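Local coordinates for protein pentafunctional AROM polypeptide (Schizosaccharomyces pombe, PDB 5SWV) that probably catalyses, through its 3-dehydroquinate dehydratase and shikimate dehydrogenase parts, two consecutive steps of the shikimate pathway toward aromatic compounds, at residues 39-44 / 63-68; 78-83 / 95-100; 103-106 / 111-114. One frame throughout, in Å; residues are numbered along the deposited sequence.

Overall arrangement
Interactions 1, 2 and 3 illustrate how a parallel (beta/alpha)8 barrel repeats one packing scheme: each sets a helix against a strand or the chain just past it. All three are buried and carried by apolar side chains, with no hydrogen bond across any of them. Interaction 1 belongs to the unit 38-42, 58-69, 76-79; interactions 2 and 3 share helix 94-106, whose earlier turns meet strand 76-79 and the chain beyond it and whose last turn meets strand 111-115. Neighbouring strands link the contacts, and Phe78 also packs on Ala104. Polar chemistry lies elsewhere on the same strands, where Glu40 OE2 and Thr79 OG1 probably share a hydrogen bond.

Interaction 1: residues 39-44 / 63-68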
loop_
_atom_site.group_PDB
_atom_site.type_symbol
_atom_site.label_atom_id
_atom_site.label_comp_id
_atom_site.label_asym_id
_atom_site.label_seq_id
_atom_site.Cartn_x
_atom_site.Cartn_y
_atom_site.Cartn_z
ATOM N N ILE A 39 -9.441 -3.422 -2.332
ATOM C CA ILE A 39 -9.903 -3.876 -3.637
ATOM C C ILE A 39 -11.211 -4.626 -3.453
ATOM O O ILE A 39 -11.283 -5.603 -2.708
ATOM C CB ILE A 39 -8.879 -4.814 -4.289
ATOM C CG1 ILE A 39 -7.525 -4.136 -4.392
ATOM C CG2 ILE A 39 -9.291 -5.230 -5.693
ATOM C CD1 ILE A 39 -6.456 -5.071 -4.917
ATOM N N GLU A 40 -12.251 -4.154 -4.118
ATOM C CA GLU A 40 -13.479 -4.904 -4.235
ATOM C C GLU A 40 -13.359 -5.822 -5.428
ATOM O O GLU A 40 -13.109 -5.369 -6.541
ATOM C CB GLU A 40 -14.654 -3.967 -4.434
ATOM C CG GLU A 40 -16.003 -4.653 -4.405
ATOM C CD GLU A 40 -17.144 -3.657 -4.459
ATOM O OE1 GLU A 40 -17.291 -2.994 -5.518
ATOM O OE2 GLU A 40 -17.884 -3.533 -3.447
ATOM N N VAL A 41 -13.516 -7.116 -5.193
ATOM C CA VAL A 41 -13.663 -8.053 -6.276
ATOM C C VAL A 41 -15.150 -8.141 -6.500
ATOM O O VAL A 41 -15.890 -8.604 -5.634
ATOM C CB VAL A 41 -13.125 -9.446 -5.936
ATOM C CG1 VAL A 41 -13.347 -10.386 -7.121
ATOM C CG2 VAL A 41 -11.650 -9.372 -5.554
ATOM N N ARG A 42 -15.577 -7.655 -7.655
ATOM C CA ARG A 42 -16.951 -7.753 -8.069
ATOM C C ARG A 42 -17.136 -9.151 -8.626
ATOM O O ARG A 42 -16.836 -9.431 -9.807
ATOM C CB ARG A 42 -17.298 -6.665 -9.094
ATOM C CG ARG A 42 -17.501 -5.296 -8.464
ATOM C CD ARG A 42 -18.798 -5.194 -7.664
ATOM N NE ARG A 42 -19.995 -5.432 -8.491
ATOM C CZ ARG A 42 -20.686 -4.497 -9.161
ATOM N NH1 ARG A 42 -20.354 -3.203 -9.146
ATOM N NH2 ARG A 42 -21.737 -4.861 -9.875
ATOM N N VAL A 43 -17.632 -10.020 -7.750
ATOM C CA VAL A 43 -17.739 -11.445 -8.020
ATOM C C VAL A 43 -18.791 -11.678 -9.104
ATOM O O VAL A 43 -18.652 -12.586 -9.939
ATOM C CB VAL A 43 -18.084 -12.219 -6.731
ATOM C CG1 VAL A 43 -18.300 -13.699 -7.019
ATOM C CG2 VAL A 43 -16.986 -12.038 -5.688
ATOM N N ASP A 44 -19.824 -10.835 -9.110
ATOM C CA ASP A 44 -20.833 -10.870 -10.176
ATOM C C ASP A 44 -20.271 -10.683 -11.602
ATOM O O ASP A 44 -20.871 -11.179 -12.560
ATOM C CB ASP A 44 -21.999 -9.901 -9.885
ATOM C CG ASP A 44 -21.561 -8.448 -9.744
ATOM O OD1 ASP A 44 -20.756 -8.149 -8.816
ATOM O OD2 ASP A 44 -22.047 -7.603 -10.548
ATOM N N GLU A 63 -10.049 -19.951 -6.360
ATOM C CA GLU A 63 -8.778 -19.883 -7.116
ATOM C C GLU A 63 -8.485 -18.446 -7.502
ATOM O O GLU A 63 -7.356 -17.985 -7.369
ATOM C CB GLU A 63 -8.802 -20.767 -8.367
ATOM C CG GLU A 63 -8.359 -22.209 -8.115
ATOM C CD GLU A 63 -9.184 -23.275 -8.855
ATOM O OE1 GLU A 63 -9.186 -24.451 -8.383
ATOM O OE2 GLU A 63 -9.831 -22.947 -9.890
ATOM N N GLN A 64 -9.526 -17.736 -7.932
ATOM C CA GLN A 64 -9.416 -16.335 -8.306
ATOM C C GLN A 64 -8.992 -15.452 -7.138
ATOM O O GLN A 64 -8.055 -14.674 -7.266
ATOM C CB GLN A 64 -10.742 -15.840 -8.870
ATOM C CG GLN A 64 -11.129 -16.499 -10.177
ATOM C CD GLN A 64 -10.418 -15.880 -11.343
ATOM O OE1 GLN A 64 -10.814 -14.814 -11.812
ATOM N NE2 GLN A 64 -9.366 -16.524 -11.823
ATOM N N ILE A 65 -9.669 -15.586 -6.002
ATOM C CA ILE A 65 -9.365 -14.767 -4.829
ATOM C C ILE A 65 -7.942 -14.986 -4.333
ATOM O O ILE A 65 -7.260 -14.024 -3.963
ATOM C CB ILE A 65 -10.359 -15.016 -3.662
ATOM C CG1 ILE A 65 -11.792 -14.599 -4.052
ATOM C CG2 ILE A 65 -9.939 -14.264 -2.387
ATOM C CD1 ILE A 65 -11.932 -13.206 -4.620
ATOM N N SER A 66 -7.492 -16.237 -4.304
ATOM C CA SER A 66 -6.121 -16.514 -3.851
ATOM C C SER A 66 -5.103 -16.028 -4.880
ATOM O O SER A 66 -4.081 -15.467 -4.499
ATOM C CB SER A 66 -5.901 -17.991 -3.453
ATOM O OG SER A 66 -6.495 -18.873 -4.371
ATOM N N LEU A 67 -5.395 -16.205 -6.168
ATOM C CA LEU A 67 -4.525 -15.697 -7.239
ATOM C C LEU A 67 -4.249 -14.199 -7.071
ATOM O O LEU A 67 -3.128 -13.737 -7.308
ATOM C CB LEU A 67 -5.137 -15.986 -8.621
ATOM C CG LEU A 67 -4.335 -15.639 -9.881
ATOM C CD1 LEU A 67 -3.007 -16.382 -9.933
ATOM C CD2 LEU A 67 -5.145 -15.951 -11.130
ATOM N N LEU A 68 -5.260 -13.456 -6.633
ATOM C CA LEU A 68 -5.123 -12.024 -6.388
ATOM C C LEU A 68 -4.298 -11.756 -5.125
ATOM O O LEU A 68 -3.384 -10.913 -5.129
ATOM C CB LEU A 68 -6.510 -11.381 -6.277
ATOM C CG LEU A 68 -6.594 -9.930 -5.826
ATOM C CD1 LEU A 68 -5.952 -9.032 -6.863
ATOM C CD2 LEU A 68 -8.036 -9.536 -5.557
#
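Val41 reaches out from strand 39-42 and is met by Ile65 and Leu68, one turn apart on helix 63-68, in a contact made by apolar groups alone. The two elements run nearly antiparallel, at 156°, with their axes 11.1 Å apart at closest approach, a spacing spanned by the branched side chains.

Val41 CG2 and Leu68 CD2 meet tip to tip at 3.6 Å, the closest approach of the set. With Val41 CG1 anti to the backbone N, CG2 sits beside that nitrogen, and the two methyls stand like a fork before Ile65. Ile65 CD1 touches both prongs, 4.0 Å from Val41 CG1 and equally far from CG2, and the two side chains pass at a slant. Leu68 divides its branches: CD2 serves Val41, while CD1 lies more loosely, 4.4 Å from Ile39 CD1.

The charged groups pair within segment 39-44 instead. Arg42 grips Asp44 side-on, through NE to OD1 and NH2 to OD2, both at 2.8 Å. Each oxygen offers its syn lone pair; the NE bond is almost straight and lies in the guanidinium plane, whereas the NH2 partner is tilted somewhat from it. Asp44 OD2 also accepts from Leu88 N, so this salt bridge is tied to the chain beyond strand 76-79. On the helix, Gln64 binds Ile22 N and Glu23 with its amide.

Strand 38-42 lies between strands 13-17 and 76-79, exchanging backbone hydrogen bonds with Leu15 and Leu17 on one flank and with Pro75 and Ile77 on the other. Around the helix, Leu68 also reaches Ile76 and Ile22, while Ile65 touches Tyr107, which follows helix 94-106.

Interaction 2: residues 78-83 / 95-100; sequences FTIRTI and EEAKEL
Ile80 and Ala97 mark the nearest backbone approach, their CA atoms 7.2 Å apart, where the chain leaving strand 76-79 passes helix 95-100. The extended backbone alternates: Phe78 and Ile80 point toward the helix, Thr79 and Arg81 do not.

Ile80 does most of the touching with a single methyl. Its CG1 is anti to the carbonyl carbon, and the outer torsion is extended (chi2 171°), which carries CD1 onto the helix, 3.8 Å from Leu100 CB and 4.2 Å from Ala97 CB. The Ile80 and Leu100 side chains cross at about a right angle. Phe78 brings CE1 and CZ obliquely to Leu100 O, with CZ 3.8 Å from that oxygen. Leu58 and Val61 of helix 58-69 close over Leu100, and Trp118 meets Ala97.

Thr79 CG2 lies over one face of the Arg81 guanidinium, toward the rim. The chain thus sorts its chemistry by side: Phe78 and Ile80 meet the helix through apolar packing, with no hydrogen bond across the contact, while Arg81, just past the strand, forms salt bridges with Asp113 and Glu115 of strand 111-115.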
loop_
_atom_site.group_PDB
_atom_site.type_symbol
_atom_site.label_atom_id
_atom_site.label_comp_id
_atom_site.label_asym_id
_atom_site.label_seq_id
_atom_site.Cartn_x
_atom_site.Cartn_y
_atom_site.Cartn_z
ATOM N N PHE A 78 -15.317 -8.574 -0.867
ATOM C CA PHE A 78 -15.911 -9.633 -1.678
ATOM C C PHE A 78 -17.368 -9.251 -1.917
ATOM O O PHE A 78 -18.194 -9.318 -1.002
ATOM C CB PHE A 78 -15.786 -10.950 -0.911
ATOM C CG PHE A 78 -16.272 -12.166 -1.654
ATOM C CD1 PHE A 78 -17.604 -12.548 -1.596
ATOM C CD2 PHE A 78 -15.379 -12.972 -2.347
ATOM C CE1 PHE A 78 -18.044 -13.695 -2.262
ATOM C CE2 PHE A 78 -15.801 -14.117 -2.999
ATOM C CZ PHE A 78 -17.135 -14.485 -2.965
ATOM N N THR A 79 -17.677 -8.838 -3.139
ATOM C CA THR A 79 -18.971 -8.240 -3.425
ATOM C C THR A 79 -19.699 -8.971 -4.513
ATOM O O THR A 79 -19.258 -9.000 -5.660
ATOM C CB THR A 79 -18.827 -6.760 -3.789
ATOM O OG1 THR A 79 -18.319 -6.070 -2.657
ATOM C CG2 THR A 79 -20.169 -6.126 -4.117
ATOM N N ILE A 80 -20.817 -9.573 -4.123
ATOM C CA ILE A 80 -21.802 -10.093 -5.057
ATOM C C ILE A 80 -22.934 -9.095 -5.127
ATOM O O ILE A 80 -23.726 -8.984 -4.188
ATOM C CB ILE A 80 -22.408 -11.422 -4.594
ATOM C CG1 ILE A 80 -21.341 -12.499 -4.480
ATOM C CG2 ILE A 80 -23.501 -11.864 -5.571
ATOM C CD1 ILE A 80 -21.877 -13.756 -3.816
ATOM N N ARG A 81 -22.989 -8.390 -6.253
ATOM C CA ARG A 81 -23.972 -7.345 -6.538
ATOM C C ARG A 81 -24.976 -7.910 -7.532
ATOM O O ARG A 81 -24.599 -8.413 -8.594
ATOM C CB ARG A 81 -23.260 -6.145 -7.142
ATOM C CG ARG A 81 -24.149 -4.952 -7.450
ATOM C CD ARG A 81 -24.667 -4.242 -6.214
ATOM N NE ARG A 81 -23.588 -3.771 -5.344
ATOM C CZ ARG A 81 -23.363 -4.152 -4.082
ATOM N NH1 ARG A 81 -24.155 -5.016 -3.452
ATOM N NH2 ARG A 81 -22.331 -3.625 -3.424
ATOM N N THR A 82 -26.252 -7.823 -7.171
ATOM C CA THR A 82 -27.353 -8.425 -7.929
ATOM C C THR A 82 -27.919 -7.470 -8.961
ATOM O O THR A 82 -27.614 -6.275 -8.958
ATOM C CB THR A 82 -28.519 -8.833 -7.009
ATOM O OG1 THR A 82 -29.094 -7.676 -6.395
ATOM C CG2 THR A 82 -28.059 -9.767 -5.930
ATOM N N ILE A 83 -28.789 -7.994 -9.813
ATOM C CA ILE A 83 -29.328 -7.233 -10.928
ATOM C C ILE A 83 -30.141 -6.020 -10.516
ATOM O O ILE A 83 -29.993 -4.962 -11.098
ATOM C CB ILE A 83 -30.086 -8.159 -11.908
ATOM C CG1 ILE A 83 -29.064 -9.056 -12.618
ATOM C CG2 ILE A 83 -30.885 -7.366 -12.947
ATOM C CD1 ILE A 83 -29.625 -10.352 -13.120
ATOM N N GLU A 95 -29.428 -18.870 -2.290
ATOM C CA GLU A 95 -28.675 -19.969 -1.691
ATOM C C GLU A 95 -27.250 -20.022 -2.261
ATOM O O GLU A 95 -26.285 -20.254 -1.526
ATOM C CB GLU A 95 -29.416 -21.306 -1.852
ATOM C CG GLU A 95 -30.751 -21.377 -1.107
ATOM C CD GLU A 95 -30.676 -20.921 0.363
ATOM O OE1 GLU A 95 -29.929 -21.541 1.161
ATOM O OE2 GLU A 95 -31.365 -19.932 0.732
ATOM N N GLU A 96 -27.121 -19.744 -3.553
ATOM C CA GLU A 96 -25.826 -19.790 -4.219
ATOM C C GLU A 96 -24.931 -18.606 -3.800
ATOM O O GLU A 96 -23.712 -18.745 -3.649
ATOM C CB GLU A 96 -26.004 -19.849 -5.739
ATOM C CG GLU A 96 -26.570 -21.165 -6.276
ATOM C CD GLU A 96 -28.095 -21.362 -6.140
ATOM O OE1 GLU A 96 -28.894 -20.388 -6.013
ATOM O OE2 GLU A 96 -28.508 -22.547 -6.179
ATOM N N ALA A 97 -25.549 -17.452 -3.592
ATOM C CA ALA A 97 -24.852 -16.297 -3.043
ATOM C C ALA A 97 -24.367 -16.561 -1.627
ATOM O O ALA A 97 -23.212 -16.291 -1.296
ATOM C CB ALA A 97 -25.765 -15.092 -3.054
ATOM N N LYS A 98 -25.257 -17.096 -0.794
ATOM C CA LYS A 98 -24.923 -17.423 0.605
ATOM C C LYS A 98 -23.751 -18.378 0.689
ATOM O O LYS A 98 -22.803 -18.129 1.431
ATOM C CB LYS A 98 -26.125 -18.032 1.303
ATOM C CG LYS A 98 -25.859 -18.576 2.693
ATOM C CD LYS A 98 -27.164 -18.773 3.455
ATOM C CE LYS A 98 -28.040 -19.882 2.883
ATOM N NZ LYS A 98 -27.588 -21.195 3.401
ATOM N N GLU A 99 -23.826 -19.448 -0.098
ATOM C CA GLU A 99 -22.736 -20.404 -0.207
ATOM C C GLU A 99 -21.439 -19.711 -0.564
ATOM O O GLU A 99 -20.418 -20.002 0.040
ATOM C CB GLU A 99 -23.027 -21.459 -1.260
ATOM C CG GLU A 99 -22.062 -22.635 -1.220
ATOM C CD GLU A 99 -22.188 -23.585 -2.409
ATOM O OE1 GLU A 99 -22.728 -23.174 -3.475
ATOM O OE2 GLU A 99 -21.723 -24.748 -2.270
ATOM N N LEU A 100 -21.475 -18.793 -1.531
ATOM C CA LEU A 100 -20.263 -18.088 -1.956
ATOM C C LEU A 100 -19.719 -17.177 -0.865
ATOM O O LEU A 100 -18.509 -17.144 -0.631
ATOM C CB LEU A 100 -20.477 -17.296 -3.257
ATOM C CG LEU A 100 -20.385 -18.106 -4.568
ATOM C CD1 LEU A 100 -21.096 -17.400 -5.727
ATOM C CD2 LEU A 100 -18.938 -18.410 -4.941
#

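Interaction 3: residues 103-106 / 111-114; sequences SAMR and FVDV
Val112 presents one methyl, CG2, to two consecutive residues of helix 103-106. Its CG1 is anti to the backbone N (chi1 171°), and this rotation leaves CG2 next to the nitrogen, where it can reach the helix. Met105 CG lies 3.9 Å from it and Ala104 CB 4.3 Å.

The two helix residues use quite different means. Ala104 needs no rotation: its CB points toward the strand. The Met105 side chain instead sets out across the line between the segments and passes Val112 at about a right angle, so that the methylene CG comes nearest, with the sulfur a little farther off. Its first torsion places CG anti to the carbonyl carbon, the next is extended, and the chain then bends at the thioether. Beyond Val112, Met105 also packs on His129 and Thr133, the latter a neighbour of Val112 as well.

Phe111 turns its CB away from the helix and meets Leu3 and Phe6 of helix 3-8. Asp113 likewise does not touch the helix, and its OD1 is hydrogen-bonded to Ser138 OG.

Only four residues separate the two segments, a short return from the end of helix 94-106 into the strand beside 76-79. This is the closing half of a beta-alpha-beta crossover, the unit whose repetition builds the TIM barrel of type I dehydroquinases.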
loop_
_atom_site.group_PDB
_atom_site.type_symbol
_atom_site.label_atom_id
_atom_site.label_comp_id
_atom_site.label_asym_id
_atom_site.label_seq_id
_atom_site.Cartn_x
_atom_site.Cartn_y
_atom_site.Cartn_z
ATOM N N SER A 103 -18.038 -19.095 1.947
ATOM C CA SER A 103 -16.720 -19.535 1.502
ATOM C C SER A 103 -15.659 -18.428 1.621
ATOM O O SER A 103 -14.518 -18.678 2.050
ATOM C CB SER A 103 -16.806 -20.046 0.071
ATOM O OG SER A 103 -15.538 -20.046 -0.526
ATOM N N ALA A 104 -16.054 -17.213 1.254
ATOM C CA ALA A 104 -15.181 -16.055 1.311
ATOM C C ALA A 104 -14.706 -15.742 2.719
ATOM O O ALA A 104 -13.564 -15.304 2.919
ATOM C CB ALA A 104 -15.888 -14.847 0.731
ATOM N N MET A 105 -15.588 -15.949 3.684
ATOM C CA MET A 105 -15.259 -15.721 5.082
ATOM C C MET A 105 -14.335 -16.841 5.565
ATOM O O MET A 105 -13.394 -16.590 6.317
ATOM C CB MET A 105 -16.537 -15.577 5.931
ATOM C CG MET A 105 -17.342 -14.340 5.520
ATOM S SD MET A 105 -18.987 -14.003 6.203
ATOM C CE MET A 105 -19.627 -15.631 6.549
ATOM N N ARG A 106 -14.570 -18.060 5.091
ATOM C CA ARG A 106 -13.682 -19.174 5.413
ATOM C C ARG A 106 -12.243 -18.939 4.951
ATOM O O ARG A 106 -11.331 -19.317 5.671
ATOM C CB ARG A 106 -14.209 -20.522 4.886
ATOM C CG ARG A 106 -14.982 -21.322 5.925
ATOM C CD ARG A 106 -15.468 -22.654 5.378
ATOM N NE ARG A 106 -16.598 -22.468 4.455
ATOM C CZ ARG A 106 -16.688 -22.930 3.198
ATOM N NH1 ARG A 106 -15.716 -23.657 2.635
ATOM N NH2 ARG A 106 -17.793 -22.666 2.486
ATOM N N PHE A 111 -13.528 -7.958 4.116
ATOM C CA PHE A 111 -14.939 -7.564 4.122
ATOM C C PHE A 111 -15.771 -8.421 3.168
ATOM O O PHE A 111 -15.258 -8.961 2.193
ATOM C CB PHE A 111 -15.107 -6.116 3.653
ATOM C CG PHE A 111 -14.273 -5.119 4.389
ATOM C CD1 PHE A 111 -12.989 -4.820 3.961
ATOM C CD2 PHE A 111 -14.792 -4.426 5.466
ATOM C CE1 PHE A 111 -12.222 -3.869 4.616
ATOM C CE2 PHE A 111 -14.033 -3.475 6.131
ATOM C CZ PHE A 111 -12.745 -3.195 5.709
ATOM N N VAL A 112 -17.067 -8.501 3.446
ATOM C CA VAL A 112 -18.052 -9.057 2.517
ATOM C C VAL A 112 -19.212 -8.065 2.429
ATOM O O VAL A 112 -19.708 -7.590 3.451
ATOM C CB VAL A 112 -18.576 -10.438 2.993
ATOM C CG1 VAL A 112 -19.762 -10.910 2.157
ATOM C CG2 VAL A 112 -17.468 -11.482 2.933
ATOM N N ASP A 113 -19.627 -7.751 1.204
ATOM C CA ASP A 113 -20.816 -6.948 0.974
ATOM C C ASP A 113 -22.014 -7.863 0.992
ATOM O O ASP A 113 -22.109 -8.800 0.169
ATOM C CB ASP A 113 -20.743 -6.221 -0.373
ATOM C CG ASP A 113 -21.831 -5.144 -0.526
ATOM O OD1 ASP A 113 -23.042 -5.490 -0.581
ATOM O OD2 ASP A 113 -21.477 -3.946 -0.626
ATOM N N VAL A 114 -22.927 -7.587 1.915
ATOM C CA VAL A 114 -24.140 -8.356 2.045
ATOM C C VAL A 114 -25.316 -7.432 1.765
ATOM O O VAL A 114 -25.601 -6.539 2.543
ATOM C CB VAL A 114 -24.246 -8.956 3.453
ATOM C CG1 VAL A 114 -25.532 -9.754 3.617
ATOM C CG2 VAL A 114 -23.036 -9.829 3.742
#